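Local coordinates for universal stress protein (Burkholderia pseudomallei, PDB 4WNY) that probably takes part in the bacterial stress response, as other members of the universal stress protein A family do, at residues I8-L13 with E105-E110. Sequence-based numbering, arbitrary orientation.
Sequences IILVAL and ERAARE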
ATOM      1  N   ILE A   8      12.361   6.872   0.238  1.00 42.17           N
ATOM      2  CA  ILE A   8      11.662   7.936   0.949  1.00 40.24           C
ATOM      3  C   ILE A   8      10.164   7.660   1.045  1.00 37.71           C
ATOM      4  O   ILE A   8       9.462   7.593   0.035  1.00 38.23           O
ATOM      5  CB  ILE A   8      11.889   9.302   0.274  1.00 41.39           C
ATOM      6  CG1 ILE A   8      13.365   9.699   0.364  1.00 42.46           C
ATOM      7  CG2 ILE A   8      11.015  10.366   0.921  1.00 39.05           C
ATOM      8  CD1 ILE A   8      13.716  10.942  -0.430  1.00 44.48           C
ATOM      9  N   ILE A   9       9.681   7.504   2.273  1.00 34.93           N
ATOM     10  CA  ILE A   9       8.281   7.176   2.511  1.00 33.29           C
ATOM     11  C   ILE A   9       7.512   8.353   3.099  1.00 33.70           C
ATOM     12  O   ILE A   9       7.966   8.998   4.046  1.00 32.20           O
ATOM     13  CB  ILE A   9       8.140   5.978   3.465  1.00 35.42           C
ATOM     14  CG1 ILE A   9       9.020   4.813   2.997  1.00 38.81           C
ATOM     15  CG2 ILE A   9       6.684   5.554   3.571  1.00 33.80           C
ATOM     16  CD1 ILE A   9       9.032   3.641   3.956  1.00 38.76           C
ATOM     17  N   LEU A  10       6.338   8.622   2.538  1.00 35.03           N
ATOM     18  CA  LEU A  10       5.473   9.687   3.027  1.00 34.81           C
ATOM     19  C   LEU A  10       4.252   9.092   3.726  1.00 31.26           C
ATOM     20  O   LEU A  10       3.606   8.192   3.196  1.00 29.86           O
ATOM     21  CB  LEU A  10       5.048  10.597   1.869  1.00 35.81           C
ATOM     22  CG  LEU A  10       4.317  11.914   2.152  1.00 32.66           C
ATOM     23  CD1 LEU A  10       4.563  12.895   1.020  1.00 33.51           C
ATOM     24  CD2 LEU A  10       2.824  11.697   2.332  1.00 31.83           C
ATOM     25  N   VAL A  11       3.942   9.598   4.918  1.00 28.38           N
ATOM     26  CA  VAL A  11       2.755   9.165   5.653  1.00 28.01           C
ATOM     27  C   VAL A  11       1.901  10.371   6.051  1.00 26.60           C
ATOM     28  O   VAL A  11       2.400  11.339   6.629  1.00 22.31           O
ATOM     29  CB  VAL A  11       3.133   8.337   6.907  1.00 28.30           C
ATOM     30  CG1 VAL A  11       4.192   9.051   7.728  1.00 27.53           C
ATOM     31  CG2 VAL A  11       1.901   8.030   7.752  1.00 31.07           C
ATOM     32  N   ALA A  12       0.616  10.316   5.718  1.00 28.57           N
ATOM     33  CA  ALA A  12      -0.287  11.435   5.967  1.00 29.81           C
ATOM     34  C   ALA A  12      -0.880  11.381   7.369  1.00 30.75           C
ATOM     35  O   ALA A  12      -1.515  10.396   7.747  1.00 30.73           O
ATOM     36  CB  ALA A  12      -1.398  11.456   4.927  1.00 32.75           C
ATOM     37  N   LEU A  13      -0.675  12.449   8.134  1.00 31.13           N
ATOM     38  CA  LEU A  13      -1.196  12.532   9.495  1.00 33.64           C
ATOM     39  C   LEU A  13      -2.248  13.632   9.626  1.00 37.25           C
ATOM     40  O   LEU A  13      -2.206  14.635   8.911  1.00 39.31           O
ATOM     41  CB  LEU A  13      -0.055  12.779  10.486  1.00 32.60           C
ATOM     42  CG  LEU A  13       1.156  11.844  10.400  1.00 30.69           C
ATOM     43  CD1 LEU A  13       2.207  12.254  11.417  1.00 30.87           C
ATOM     44  CD2 LEU A  13       0.751  10.392  10.604  1.00 32.13           C
ATOM     45  N   GLU A 105      -0.120  14.486  -3.332  1.00 54.18           N
ATOM     46  CA  GLU A 105       0.607  14.113  -4.540  1.00 55.21           C
ATOM     47  C   GLU A 105       1.664  15.153  -4.886  1.00 54.29           C
ATOM     48  O   GLU A 105       2.760  14.811  -5.334  1.00 52.92           O
ATOM     49  CB  GLU A 105      -0.357  13.935  -5.714  1.00 59.80           C
ATOM     50  CG  GLU A 105      -1.242  12.713  -5.595  1.00 62.14           C
ATOM     51  CD  GLU A 105      -2.174  12.549  -6.777  1.00 68.44           C
ATOM     52  OE1 GLU A 105      -2.459  13.558  -7.457  1.00 70.54           O
ATOM     53  OE2 GLU A 105      -2.617  11.409  -7.029  1.00 70.67           O
ATOM     54  N   ARG A 106       1.327  16.422  -4.683  1.00 55.05           N
ATOM     55  CA  ARG A 106       2.278  17.502  -4.911  1.00 56.17           C
ATOM     56  C   ARG A 106       3.424  17.414  -3.913  1.00 51.71           C
ATOM     57  O   ARG A 106       4.588  17.601  -4.270  1.00 49.81           O
ATOM     58  CB  ARG A 106       1.592  18.865  -4.814  1.00 58.83           C
ATOM     59  CG  ARG A 106       2.547  20.035  -4.978  1.00 61.26           C
ATOM     60  CD  ARG A 106       1.828  21.290  -5.442  1.00 65.89           C
ATOM     61  NE  ARG A 106       1.046  21.914  -4.380  1.00 67.19           N
ATOM     62  CZ  ARG A 106       1.527  22.820  -3.535  1.00 67.52           C
ATOM     63  NH1 ARG A 106       0.743  23.342  -2.603  1.00 67.08           N
ATOM     64  NH2 ARG A 106       2.794  23.205  -3.622  1.00 67.78           N
ATOM     65  N   ALA A 107       3.085  17.121  -2.661  1.00 49.45           N
ATOM     66  CA  ALA A 107       4.081  16.974  -1.609  1.00 48.41           C
ATOM     67  C   ALA A 107       5.016  15.813  -1.918  1.00 47.49           C
ATOM     68  O   ALA A 107       6.223  15.907  -1.709  1.00 46.29           O
ATOM     69  CB  ALA A 107       3.406  16.773  -0.262  1.00 46.51           C
ATOM     70  N   ALA A 108       4.450  14.723  -2.425  1.00 48.75           N
ATOM     71  CA  ALA A 108       5.232  13.545  -2.785  1.00 49.00           C
ATOM     72  C   ALA A 108       6.204  13.848  -3.922  1.00 50.15           C
ATOM     73  O   ALA A 108       7.343  13.382  -3.917  1.00 49.38           O
ATOM     74  CB  ALA A 108       4.312  12.401  -3.169  1.00 50.08           C
ATOM     75  N   ARG A 109       5.741  14.629  -4.893  1.00 52.10           N
ATOM     76  CA  ARG A 109       6.566  15.017  -6.034  1.00 53.77           C
ATOM     77  C   ARG A 109       7.741  15.893  -5.613  1.00 51.43           C
ATOM     78  O   ARG A 109       8.876  15.667  -6.030  1.00 50.67           O
ATOM     79  CB  ARG A 109       5.720  15.753  -7.074  1.00 57.69           C
ATOM     80  CG  ARG A 109       4.997  14.844  -8.049  1.00 61.66           C
ATOM     81  CD  ARG A 109       3.679  15.461  -8.480  1.00 64.86           C
ATOM     82  NE  ARG A 109       3.796  16.901  -8.689  1.00 66.42           N
ATOM     83  CZ  ARG A 109       2.760  17.719  -8.840  1.00 67.72           C
ATOM     84  NH1 ARG A 109       1.524  17.240  -8.804  1.00 68.56           N
ATOM     85  NH2 ARG A 109       2.957  19.017  -9.023  1.00 68.81           N
ATOM     86  N   GLU A 110       7.458  16.892  -4.785  1.00 51.89           N
ATOM     87  CA  GLU A 110       8.471  17.852  -4.363  1.00 53.06           C
ATOM     88  C   GLU A 110       9.458  17.255  -3.362  1.00 51.76           C
ATOM     89  O   GLU A 110      10.639  17.597  -3.368  1.00 52.96           O
ATOM     90  CB  GLU A 110       7.800  19.090  -3.766  1.00 54.51           C
ATOM     91  CG  GLU A 110       6.875  19.814  -4.732  1.00 59.06           C
ATOM     92  CD  GLU A 110       6.095  20.931  -4.068  1.00 61.00           C
ATOM     93  OE1 GLU A 110       5.376  21.664  -4.780  1.00 64.38           O
ATOM     94  OE2 GLU A 110       6.200  21.076  -2.832  1.00 59.14           O
TER
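Leu-10 meets Ala-107 and Ala-108 through a single methyl, CD1, and the 81 Å² buried between strand 8-13 and helix segment 105-110 comes from these three residues. Along the strand, Ile-9 carries its side chain to the other side of the sheet, against Leu-29 of helix 17-32. At Leu-10 the strand makes its closest approach, with 7.0 Å between Leu-10 CA and Ala-108 CA. The side chain points at the helix; CG extends trans to the backbone N (chi1 -170°), and a chi2 of 154° sends CD1 on to the helix surface. There CD1 lies against backbone as much as side chain, 3.9 Å from Ala-108 N and also 3.9 Å from Ala-108 CA. The alanine methyls are slightly farther and equally distant, CD1 being 4.2 Å from Ala-107 CB and 4.2 Å from Ala-108 CB, in directions roughly at right angles. Such short side chains let a leucine methyl reach the helix backbone, and the interaction is purely apolar. Val-11 turns back toward helix 17-32, touching Leu-23 and Ala-26, in keeping with the alternation of a strand. On the helix, Arg-106 and Glu-110, one turn apart, form a salt bridge, Arg-106 NH2 to Glu-110 OE1 at 3.2 Å, with OE1 met on its syn side; the bond is somewhat tilted from both group planes (N-H...O 146°). Arg-106 also pairs with Glu-98. In the Rossmann-like alpha/beta fold of universal stress proteins (HUP clan), helices cover both faces of a parallel sheet. Strand 8-13 is its central strand, between 36-43 and 115-120; helix 17-32 packs on one face, and this contact joins the strand to helix 100-111 on the other. Helix 100-111 belongs to the beta-alpha-beta crossover from 89-92, an outermost strand within this chain, to strand 115-120, where Ala-108 also touches Ile-116.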